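Local coordinates for single-stranded DNA-binding protein (Mycobacterium smegmatis, PDB 5GQO) that probably binds single-stranded DNA as an assembly of four chains built on the OB fold, at residues 32-37 and 49-54. Numbering follows the deposited sequence.
Sequences GNIITN and YKFRVA
Over one face of the F51 ring lies the CD1 methyl of I34, 4.0 Å off the ring plane and nearer its periphery than its centre. The rest of I34 follows the CD1/CE1 side of the ring: I34 CG1 is 3.9 Å from F51 CE1, and I34 CG2, anti to the backbone N, comes equally near F51 CD1. V86 of helix 80-89 and P38 also touch the phenylalanine, which places the pair in the buried interior of the OB fold, where the antiparallel hairpin of strands 33-43 and 46-55 brings the two segments together. N33 and A54 form a hydrogen-bonded pair, N33 N to A54 O and A54 N to N33 O, both 2.9 Å; I34 and V53 follow as a non-hydrogen-bonded pair. I35 N still reaches R52 O, at 166° about the hydrogen, but beyond it a side chain replaces the backbone acceptor. With chi1 at 62°, T36 OG1 sits over its own backbone and accepts a hydrogen bond from R52 N at 3.1 Å, while T36 CG2 packs 3.5 Å from R52 CB. Away from the I34 face, I35 CG2 meets A54 CB at 3.8 Å. The bent arginine chain carries NE to T75 OG1 on strand 73-79, whereas N33 OD1 takes a hydrogen bond from R131 NH1 and N33 ND2 gives one to G93 O.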
ATOM      1  N   GLY B  32      -6.728  -6.596  10.908  1.00 35.14           N
ATOM      2  CA  GLY B  32      -6.509  -7.499  12.025  1.00 32.40           C
ATOM      3  C   GLY B  32      -7.562  -7.327  13.101  1.00 37.05           C
ATOM      4  O   GLY B  32      -8.753  -7.292  12.817  1.00 36.22           O
ATOM      5  N   ASN B  33      -7.097  -7.206  14.337  1.00 39.17           N
ATOM      6  CA  ASN B  33      -7.942  -7.122  15.510  1.00 40.48           C
ATOM      7  C   ASN B  33      -7.351  -6.163  16.508  1.00 41.11           C
ATOM      8  O   ASN B  33      -6.133  -6.142  16.696  1.00 39.43           O
ATOM      9  CB  ASN B  33      -8.043  -8.493  16.177  1.00 41.17           C
ATOM     10  CG  ASN B  33      -8.807  -9.457  15.342  1.00 43.13           C
ATOM     11  OD1 ASN B  33      -8.255 -10.080  14.448  1.00 46.76           O
ATOM     12  ND2 ASN B  33     -10.110  -9.528  15.572  1.00 44.56           N
ATOM     13  N   ILE B  34      -8.208  -5.399  17.159  1.00 36.84           N
ATOM     14  CA  ILE B  34      -7.790  -4.595  18.273  1.00 39.70           C
ATOM     15  C   ILE B  34      -7.523  -5.578  19.392  1.00 43.68           C
ATOM     16  O   ILE B  34      -8.357  -6.443  19.647  1.00 44.42           O
ATOM     17  CB  ILE B  34      -8.904  -3.650  18.698  1.00 40.81           C
ATOM     18  CG1 ILE B  34      -9.300  -2.761  17.523  1.00 40.40           C
ATOM     19  CG2 ILE B  34      -8.465  -2.798  19.870  1.00 43.77           C
ATOM     20  CD1 ILE B  34     -10.418  -1.789  17.828  1.00 41.07           C
ATOM     21  N   ILE B  35      -6.373  -5.464  20.063  1.00 43.87           N
ATOM     22  CA  ILE B  35      -6.035  -6.412  21.128  1.00 43.68           C
ATOM     23  C   ILE B  35      -5.788  -5.753  22.467  1.00 46.82           C
ATOM     24  O   ILE B  35      -5.387  -6.416  23.417  1.00 50.45           O
ATOM     25  CB  ILE B  35      -4.803  -7.225  20.762  1.00 44.79           C
ATOM     26  CG1 ILE B  35      -3.628  -6.300  20.446  1.00 45.83           C
ATOM     27  CG2 ILE B  35      -5.110  -8.133  19.584  1.00 43.89           C
ATOM     28  CD1 ILE B  35      -2.317  -6.994  20.574  1.00 44.67           C
ATOM     29  N   THR B  36      -6.000  -4.447  22.570  1.00 50.04           N
ATOM     30  CA  THR B  36      -6.033  -3.810  23.896  1.00 49.91           C
ATOM     31  C   THR B  36      -7.291  -2.983  24.063  1.00 51.83           C
ATOM     32  O   THR B  36      -7.981  -2.677  23.092  1.00 46.58           O
ATOM     33  CB  THR B  36      -4.849  -2.873  24.126  1.00 44.36           C
ATOM     34  OG1 THR B  36      -4.907  -1.822  23.155  1.00 46.16           O
ATOM     35  CG2 THR B  36      -3.538  -3.627  24.071  1.00 42.03           C
ATOM     36  N   ASN B  37      -7.573  -2.613  25.311  1.00 56.57           N
ATOM     37  CA  ASN B  37      -8.644  -1.648  25.564  1.00 57.25           C
ATOM     38  C   ASN B  37      -8.166  -0.285  25.159  1.00 53.72           C
ATOM     39  O   ASN B  37      -7.141   0.206  25.657  1.00 52.34           O
ATOM     40  CB  ASN B  37      -9.117  -1.628  27.016  1.00 58.44           C
ATOM     41  CG  ASN B  37      -9.865  -2.873  27.361  1.00 61.04           C
ATOM     42  OD1 ASN B  37     -10.927  -3.152  26.784  1.00 63.30           O
ATOM     43  ND2 ASN B  37      -9.277  -3.685  28.209  1.00 54.33           N
ATOM     44  N   TYR B  49      -7.622   8.650  20.453  1.00 47.69           N
ATOM     45  CA  TYR B  49      -8.047   7.334  20.849  1.00 41.76           C
ATOM     46  C   TYR B  49      -7.098   6.368  20.234  1.00 40.25           C
ATOM     47  O   TYR B  49      -6.922   6.307  19.025  1.00 47.57           O
ATOM     48  CB  TYR B  49      -9.428   7.112  20.324  1.00 46.53           C
ATOM     49  CG  TYR B  49     -10.190   6.023  20.998  1.00 51.86           C
ATOM     50  CD1 TYR B  49     -10.585   6.148  22.317  1.00 57.60           C
ATOM     51  CD2 TYR B  49     -10.582   4.882  20.295  1.00 52.18           C
ATOM     52  CE1 TYR B  49     -11.321   5.151  22.929  1.00 62.72           C
ATOM     53  CE2 TYR B  49     -11.316   3.890  20.889  1.00 53.29           C
ATOM     54  CZ  TYR B  49     -11.682   4.025  22.208  1.00 63.82           C
ATOM     55  OH  TYR B  49     -12.431   3.051  22.812  1.00 65.64           O
ATOM     56  N   LYS B  50      -6.448   5.601  21.076  1.00 41.26           N
ATOM     57  CA  LYS B  50      -5.377   4.806  20.622  1.00 42.99           C
ATOM     58  C   LYS B  50      -5.420   3.406  21.186  1.00 44.51           C
ATOM     59  O   LYS B  50      -5.929   3.162  22.276  1.00 44.40           O
ATOM     60  CB  LYS B  50      -4.079   5.483  20.978  1.00 46.01           C
ATOM     61  CG  LYS B  50      -3.793   5.623  22.439  1.00 54.49           C
ATOM     62  CD  LYS B  50      -2.325   5.936  22.652  1.00 67.10           C
ATOM     63  CE  LYS B  50      -1.474   4.680  22.785  1.00 77.58           C
ATOM     64  NZ  LYS B  50      -0.013   4.975  22.908  1.00 79.19           N
ATOM     65  N   PHE B  51      -4.861   2.469  20.442  1.00 41.05           N
ATOM     66  CA  PHE B  51      -5.023   1.076  20.784  1.00 35.93           C
ATOM     67  C   PHE B  51      -4.051   0.278  20.008  1.00 40.95           C
ATOM     68  O   PHE B  51      -3.393   0.771  19.083  1.00 45.70           O
ATOM     69  CB  PHE B  51      -6.488   0.639  20.504  1.00 38.62           C
ATOM     70  CG  PHE B  51      -7.022   1.028  19.137  1.00 35.05           C
ATOM     71  CD1 PHE B  51      -6.838   0.204  18.081  1.00 38.03           C
ATOM     72  CD2 PHE B  51      -7.677   2.203  18.924  1.00 39.21           C
ATOM     73  CE1 PHE B  51      -7.283   0.538  16.798  1.00 38.76           C
ATOM     74  CE2 PHE B  51      -8.165   2.541  17.652  1.00 40.61           C
ATOM     75  CZ  PHE B  51      -7.940   1.714  16.582  1.00 34.76           C
ATOM     76  N   ARG B  52      -3.961  -0.991  20.351  1.00 46.97           N
ATOM     77  CA  ARG B  52      -2.983  -1.873  19.731  1.00 47.36           C
ATOM     78  C   ARG B  52      -3.696  -2.818  18.768  1.00 42.78           C
ATOM     79  O   ARG B  52      -4.807  -3.260  19.048  1.00 45.85           O
ATOM     80  CB  ARG B  52      -2.377  -2.649  20.863  1.00 57.51           C
ATOM     81  CG  ARG B  52      -0.981  -3.173  20.647  1.00 65.25           C
ATOM     82  CD  ARG B  52      -0.010  -2.448  21.527  1.00 62.91           C
ATOM     83  NE  ARG B  52       1.127  -2.113  20.703  1.00 66.52           N
ATOM     84  CZ  ARG B  52       2.041  -2.995  20.327  1.00 71.23           C
ATOM     85  NH1 ARG B  52       3.059  -2.595  19.562  1.00 68.51           N
ATOM     86  NH2 ARG B  52       1.949  -4.269  20.729  1.00 73.49           N
ATOM     87  N   VAL B  53      -3.074  -3.090  17.620  1.00 41.69           N
ATOM     88  CA  VAL B  53      -3.654  -3.974  16.597  1.00 42.49           C
ATOM     89  C   VAL B  53      -2.684  -5.108  16.272  1.00 42.47           C
ATOM     90  O   VAL B  53      -1.484  -4.873  16.114  1.00 40.87           O
ATOM     91  CB  VAL B  53      -4.020  -3.250  15.282  1.00 37.69           C
ATOM     92  CG1 VAL B  53      -4.533  -4.259  14.240  1.00 38.25           C
ATOM     93  CG2 VAL B  53      -5.097  -2.222  15.532  1.00 38.79           C
ATOM     94  N   ALA B  54      -3.242  -6.317  16.184  1.00 41.50           N
ATOM     95  CA  ALA B  54      -2.527  -7.506  15.730  1.00 40.34           C
ATOM     96  C   ALA B  54      -3.084  -7.905  14.395  1.00 42.81           C
ATOM     97  O   ALA B  54      -4.314  -7.927  14.173  1.00 37.92           O
ATOM     98  CB  ALA B  54      -2.733  -8.638  16.685  1.00 39.90           C
TER